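PDB 2FA1: probable transcriptional regulator PhnF, which probably acts as a DNA-binding transcriptional regulator, encoded in an alkylphosphonate-uptake and C-P lyase operon, and is represented here by its C-terminal effector-binding domain. Local coordinates for residues L25-R30 / T73-L78; L51-R56 / I65-A70. All blocks are in the same frame, centred on the assembly; numbering follows the deposited sequence.

Both contacts lie in the UTRA domain, the signalling module of GntR/HutC regulators, and their centres are about 11 Å apart. Contact 2 joins two strands of the antiparallel sheet, 47-57 and 60-69; contact 1 sets the short helix that follows the second of these against the next strand along, 23-31. Along the chain, contact 2 is nested inside the loop that contact 1 closes. The two meet at R52: L25 and L26 both face it in a classic beta bulge, with probable hydrogen bonds from L25 N to R52 O (2.7 Å) and from R52 N to L26 O (2.9 Å). Packing ties them as well: S27 CB touches L51 CD1 at 3.6 Å, and L78 CD1 touches F69 CD2 at 3.5 Å.

Contact 1: residues L25-R30 / T73-L78; sequences LLSVLR and TLWPTL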
loop_
_atom_site.group_PDB
_atom_site.type_symbol
_atom_site.label_atom_id
_atom_site.label_comp_id
_atom_site.label_asym_id
_atom_site.label_seq_id
_atom_site.Cartn_x
_atom_site.Cartn_y
_atom_site.Cartn_z
ATOM N N LEU A 25 9.670 21.591 -5.428
ATOM C CA LEU A 25 8.711 22.557 -5.955
ATOM C C LEU A 25 8.586 23.739 -5.014
ATOM O O LEU A 25 8.438 24.857 -5.481
ATOM C CB LEU A 25 7.323 21.909 -6.060
ATOM C CG LEU A 25 7.076 21.222 -7.476
ATOM C CD1 LEU A 25 8.150 20.536 -8.077
ATOM C CD2 LEU A 25 5.665 20.541 -7.430
ATOM N N LEU A 26 8.706 23.536 -3.718
ATOM C CA LEU A 26 8.593 24.682 -2.818
ATOM C C LEU A 26 9.160 24.289 -1.485
ATOM O O LEU A 26 9.085 23.142 -1.118
ATOM C CB LEU A 26 7.103 25.000 -2.655
ATOM C CG LEU A 26 6.413 26.371 -2.364
ATOM C CD1 LEU A 26 5.785 26.358 -0.989
ATOM C CD2 LEU A 26 7.067 27.717 -2.733
ATOM N N SER A 27 9.779 25.264 -0.798
ATOM C CA SER A 27 10.205 25.099 0.639
ATOM C C SER A 27 9.777 26.405 1.314
ATOM O O SER A 27 10.222 27.509 0.843
ATOM C CB SER A 27 11.722 24.854 0.823
ATOM O OG SER A 27 12.451 25.765 0.027
ATOM N N VAL A 28 8.833 26.298 2.259
ATOM C CA VAL A 28 8.305 27.498 2.906
ATOM C C VAL A 28 8.012 27.240 4.348
ATOM O O VAL A 28 7.858 26.096 4.738
ATOM C CB VAL A 28 6.987 27.976 2.194
ATOM C CG1 VAL A 28 7.309 28.537 0.796
ATOM C CG2 VAL A 28 5.841 26.991 2.231
ATOM N N LEU A 29 7.954 28.293 5.171
ATOM C CA LEU A 29 7.327 28.124 6.472
ATOM C C LEU A 29 5.852 28.454 6.347
ATOM O O LEU A 29 5.477 29.457 5.690
ATOM C CB LEU A 29 8.020 29.050 7.466
ATOM C CG LEU A 29 9.526 28.751 7.710
ATOM C CD1 LEU A 29 10.338 29.983 8.197
ATOM C CD2 LEU A 29 9.628 27.674 8.715
ATOM N N ARG A 30 4.989 27.681 6.973
ATOM C CA ARG A 30 3.583 27.995 6.842
ATOM C C ARG A 30 2.803 27.432 8.029
ATOM O O ARG A 30 3.185 26.464 8.622
ATOM C CB ARG A 30 3.051 27.383 5.530
ATOM C CG ARG A 30 2.954 25.894 5.508
ATOM C CD ARG A 30 2.857 25.411 4.083
ATOM N NE ARG A 30 1.729 26.112 3.499
ATOM C CZ ARG A 30 1.460 26.351 2.221
ATOM N NH1 ARG A 30 0.360 27.065 1.992
ATOM N NH2 ARG A 30 2.216 25.954 1.199
ATOM N N THR A 73 14.017 24.553 13.563
ATOM C CA THR A 73 15.463 24.708 13.530
ATOM C C THR A 73 16.071 23.939 12.386
ATOM O O THR A 73 17.287 24.086 12.093
ATOM C CB THR A 73 16.221 24.283 14.775
ATOM O OG1 THR A 73 16.173 22.891 15.040
ATOM C CG2 THR A 73 15.717 25.168 15.978
ATOM N N LEU A 74 15.240 23.104 11.746
ATOM C CA LEU A 74 15.793 22.549 10.484
ATOM C C LEU A 74 15.749 23.483 9.285
ATOM O O LEU A 74 16.214 23.132 8.208
ATOM C CB LEU A 74 15.071 21.233 10.116
ATOM C CG LEU A 74 15.067 20.062 11.112
ATOM C CD1 LEU A 74 14.192 18.945 10.647
ATOM C CD2 LEU A 74 16.546 19.517 11.133
ATOM N N TRP A 75 15.190 24.684 9.444
ATOM C CA TRP A 75 15.041 25.553 8.319
ATOM C C TRP A 75 16.341 25.930 7.560
ATOM O O TRP A 75 16.291 26.003 6.331
ATOM C CB TRP A 75 14.163 26.755 8.786
ATOM C CG TRP A 75 13.842 27.753 7.741
ATOM C CD1 TRP A 75 14.099 29.093 7.801
ATOM C CD2 TRP A 75 13.174 27.516 6.482
ATOM N NE1 TRP A 75 13.655 29.743 6.636
ATOM C CE2 TRP A 75 13.071 28.782 5.819
ATOM C CE3 TRP A 75 12.676 26.348 5.841
ATOM C CZ2 TRP A 75 12.462 28.909 4.558
ATOM C CZ3 TRP A 75 12.055 26.463 4.564
ATOM C CH2 TRP A 75 11.959 27.745 3.932
ATOM N N PRO A 76 17.461 26.243 8.273
ATOM C CA PRO A 76 18.719 26.517 7.548
ATOM C C PRO A 76 19.090 25.368 6.560
ATOM O O PRO A 76 19.547 25.625 5.430
ATOM C CB PRO A 76 19.760 26.636 8.713
ATOM C CG PRO A 76 18.885 27.284 9.799
ATOM C CD PRO A 76 17.676 26.400 9.744
ATOM N N THR A 77 18.753 24.131 6.965
ATOM C CA THR A 77 19.085 23.005 6.121
ATOM C C THR A 77 18.079 22.826 5.029
ATOM O O THR A 77 18.418 22.745 3.844
ATOM C CB THR A 77 19.176 21.743 6.975
ATOM O OG1 THR A 77 20.289 21.882 7.867
ATOM C CG2 THR A 77 19.364 20.418 6.065
ATOM N N LEU A 78 16.805 22.720 5.413
ATOM C CA LEU A 78 15.764 22.351 4.428
ATOM C C LEU A 78 15.537 23.397 3.332
ATOM O O LEU A 78 15.133 23.077 2.176
ATOM C CB LEU A 78 14.475 21.966 5.164
ATOM C CG LEU A 78 14.584 20.698 5.967
ATOM C CD1 LEU A 78 13.296 20.503 6.746
ATOM C CD2 LEU A 78 14.973 19.400 5.114
#
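L74 O takes two N-H groups: that of L78, whose backbone faces S27 across the contact, at 2.9 Å, and more weakly that of T77 at 3.0 Å. These two bonds close the first turn of the short helix 75-78, which carries W75. The contact itself is made chiefly by the indole of W75. Its CG stands anti to the backbone N (chi1 -178°), which sends the ring off the helix and across to strand 23-31. L29 lies over one face of the indole: its CD1 sits 3.8 Å from the centroid of the five-membered ring, only 14° off the normal, a clean CH-pi contact, with CG following over the ring fusion. The far corner of the six-membered ring runs up to the strand backbone instead. W75 CH2 comes within 3.6 Å of S27 O, which sits at the ring's edge near its plane, and within 3.8 Å of V28 CA. The hydroxyl of S27 is taken by K24 NZ. Strand 23-31 is an outermost strand of the sheet within this chain, with 47-57 beside it; behind the helix, T77 touches helix 86-94, while L78 reaches L86 in that helix and F69 in strand 60-69.

Contact 2: residues L51-R56 / I65-A70; sequences LRTLRR and IDHYFA
L51 and H67 form an antiparallel hydrogen-bonded pair: H67 N reaches L51 O at 2.7 Å, and L51 N returns a bond to H67 O. T53 and I65 pair the same way, with T53 N to I65 O at 2.8 Å and I65 N to T53 O at 2.9 Å. Between them R52 faces D66 as a non-hydrogen-bonded pair, where R52 CA makes a CA-H...O contact with I65 O. These are the strands of the 47-57/60-69 beta hairpin, flanked in the sheet by 23-31 and 143-150. R52 and D66 form a salt bridge, lying alongside each other. A bend at chi3 (-69°) turns the guanidinium back to the carboxylate, its plane 87° from that of the acid. R52 NE bonds the syn lone pair of D66 OD1 at 2.8 Å, R52 NH2 adds a weak bond, and H50 NE2 also grips this oxygen. A water bridges R52 NH2 and Y68 OH. The H67 imidazole is held at both nitrogens: T53 OG1 and NE2 share a hydrogen bond at the ring edge, 3.3 Å long, and E143 OE1 takes ND1. From two residues back in its own strand, I65 CG2 covers one face of the ring, offset toward the rim.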
loop_
_atom_site.group_PDB
_atom_site.type_symbol
_atom_site.label_atom_id
_atom_site.label_comp_id
_atom_site.label_asym_id
_atom_site.label_seq_id
_atom_site.Cartn_x
_atom_site.Cartn_y
_atom_site.Cartn_z
ATOM N N LEU A 51 7.871 21.311 2.554
ATOM C CA LEU A 51 8.625 21.105 1.292
ATOM C C LEU A 51 7.713 20.306 0.399
ATOM O O LEU A 51 7.152 19.295 0.862
ATOM C CB LEU A 51 9.858 20.247 1.578
ATOM C CG LEU A 51 11.086 21.134 1.559
ATOM C CD1 LEU A 51 10.984 21.976 2.864
ATOM C CD2 LEU A 51 12.355 20.360 1.571
ATOM N N ARG A 52 7.653 20.669 -0.894
ATOM C CA ARG A 52 6.904 19.820 -1.819
ATOM C C ARG A 52 7.876 19.327 -2.875
ATOM O O ARG A 52 8.705 20.124 -3.409
ATOM C CB ARG A 52 5.808 20.665 -2.423
ATOM C CG ARG A 52 5.005 19.848 -3.555
ATOM C CD ARG A 52 3.982 20.813 -4.143
ATOM N NE ARG A 52 2.939 21.079 -3.104
ATOM C CZ ARG A 52 2.223 22.203 -2.962
ATOM N NH1 ARG A 52 2.393 23.295 -3.753
ATOM N NH2 ARG A 52 1.328 22.269 -1.960
ATOM N N THR A 53 7.816 18.046 -3.214
ATOM C CA THR A 53 8.744 17.513 -4.258
ATOM C C THR A 53 7.892 16.842 -5.313
ATOM O O THR A 53 6.737 16.455 -5.094
ATOM C CB THR A 53 9.713 16.452 -3.685
ATOM O OG1 THR A 53 8.986 15.356 -3.070
ATOM C CG2 THR A 53 10.640 17.087 -2.489
ATOM N N LEU A 54 8.536 16.689 -6.495
ATOM C CA LEU A 54 7.794 15.980 -7.566
ATOM C C LEU A 54 8.816 15.180 -8.391
ATOM O O LEU A 54 9.922 15.674 -8.690
ATOM C CB LEU A 54 7.248 17.044 -8.474
ATOM C CG LEU A 54 6.335 16.554 -9.619
ATOM C CD1 LEU A 54 5.095 15.943 -9.159
ATOM C CD2 LEU A 54 6.095 17.669 -10.585
ATOM N N ARG A 55 8.366 13.988 -8.775
ATOM C CA ARG A 55 9.210 13.120 -9.689
ATOM C C ARG A 55 8.477 13.204 -11.052
ATOM O O ARG A 55 7.202 12.977 -11.116
ATOM C CB ARG A 55 9.235 11.715 -9.117
ATOM C CG ARG A 55 9.877 10.786 -10.188
ATOM C CD ARG A 55 9.875 9.292 -9.761
ATOM N NE ARG A 55 10.526 8.484 -10.812
ATOM C CZ ARG A 55 10.581 7.155 -10.773
ATOM N NH1 ARG A 55 10.003 6.507 -9.776
ATOM N NH2 ARG A 55 11.189 6.484 -11.726
ATOM N N ARG A 56 9.259 13.414 -12.136
ATOM C CA ARG A 56 8.675 13.420 -13.490
ATOM C C ARG A 56 9.544 12.483 -14.292
ATOM O O ARG A 56 10.734 12.273 -13.961
ATOM C CB ARG A 56 8.828 14.762 -14.130
ATOM C CG ARG A 56 7.944 15.854 -13.505
ATOM C CD ARG A 56 8.100 17.253 -14.323
ATOM N NE ARG A 56 7.143 18.223 -13.775
ATOM C CZ ARG A 56 5.867 18.384 -14.125
ATOM N NH1 ARG A 56 5.313 17.734 -15.176
ATOM N NH2 ARG A 56 5.129 19.260 -13.419
ATOM N N ILE A 65 4.970 14.764 -3.503
ATOM C CA ILE A 65 4.942 14.518 -2.026
ATOM C C ILE A 65 4.999 15.875 -1.325
ATOM O O ILE A 65 5.830 16.720 -1.681
ATOM C CB ILE A 65 6.165 13.706 -1.618
ATOM C CG1 ILE A 65 6.306 12.420 -2.473
ATOM C CG2 ILE A 65 6.124 13.292 -0.092
ATOM C CD1 ILE A 65 7.509 11.517 -2.130
ATOM N N ASP A 66 4.142 16.040 -0.314
ATOM C CA ASP A 66 4.167 17.187 0.575
ATOM C C ASP A 66 4.798 16.718 1.854
ATOM O O ASP A 66 4.299 15.748 2.416
ATOM C CB ASP A 66 2.763 17.717 0.769
ATOM C CG ASP A 66 2.320 18.524 -0.462
ATOM O OD1 ASP A 66 2.885 19.583 -0.744
ATOM O OD2 ASP A 66 1.415 18.060 -1.167
ATOM N N HIS A 67 5.866 17.352 2.292
ATOM C CA HIS A 67 6.580 16.895 3.517
ATOM C C HIS A 67 6.450 18.070 4.548
ATOM O O HIS A 67 6.710 19.211 4.207
ATOM C CB HIS A 67 8.060 16.868 3.226
ATOM C CG HIS A 67 8.433 15.959 2.119
ATOM N ND1 HIS A 67 8.878 14.670 2.313
ATOM C CD2 HIS A 67 8.548 16.222 0.809
ATOM C CE1 HIS A 67 9.171 14.142 1.122
ATOM N NE2 HIS A 67 8.991 15.062 0.198
ATOM N N TYR A 68 6.114 17.752 5.816
ATOM C CA TYR A 68 5.795 18.858 6.742
ATOM C C TYR A 68 6.659 18.484 7.984
ATOM O O TYR A 68 6.598 17.305 8.497
ATOM C CB TYR A 68 4.354 18.766 7.183
ATOM C CG TYR A 68 3.382 19.015 6.052
ATOM C CD1 TYR A 68 3.105 20.280 5.636
ATOM C CD2 TYR A 68 2.762 17.919 5.414
ATOM C CE1 TYR A 68 2.217 20.499 4.596
ATOM C CE2 TYR A 68 1.824 18.152 4.342
ATOM C CZ TYR A 68 1.590 19.443 3.961
ATOM O OH TYR A 68 0.692 19.667 2.886
ATOM N N PHE A 69 7.565 19.386 8.355
ATOM C CA PHE A 69 8.482 19.118 9.484
ATOM C C PHE A 69 8.118 20.016 10.657
ATOM O O PHE A 69 7.872 21.178 10.464
ATOM C CB PHE A 69 9.930 19.436 9.083
ATOM C CG PHE A 69 10.439 18.581 7.978
ATOM C CD1 PHE A 69 11.184 17.427 8.322
ATOM C CD2 PHE A 69 10.167 18.874 6.651
ATOM C CE1 PHE A 69 11.680 16.595 7.283
ATOM C CE2 PHE A 69 10.668 18.059 5.615
ATOM C CZ PHE A 69 11.368 16.923 5.906
ATOM N N ALA A 70 8.115 19.476 11.862
ATOM C CA ALA A 70 7.766 20.321 13.066
ATOM C C ALA A 70 8.926 21.147 13.606
ATOM O O ALA A 70 8.654 22.137 14.290
ATOM C CB ALA A 70 7.279 19.382 14.268
HETATM O O HOH W 1 -0.094 21.160 0.152
#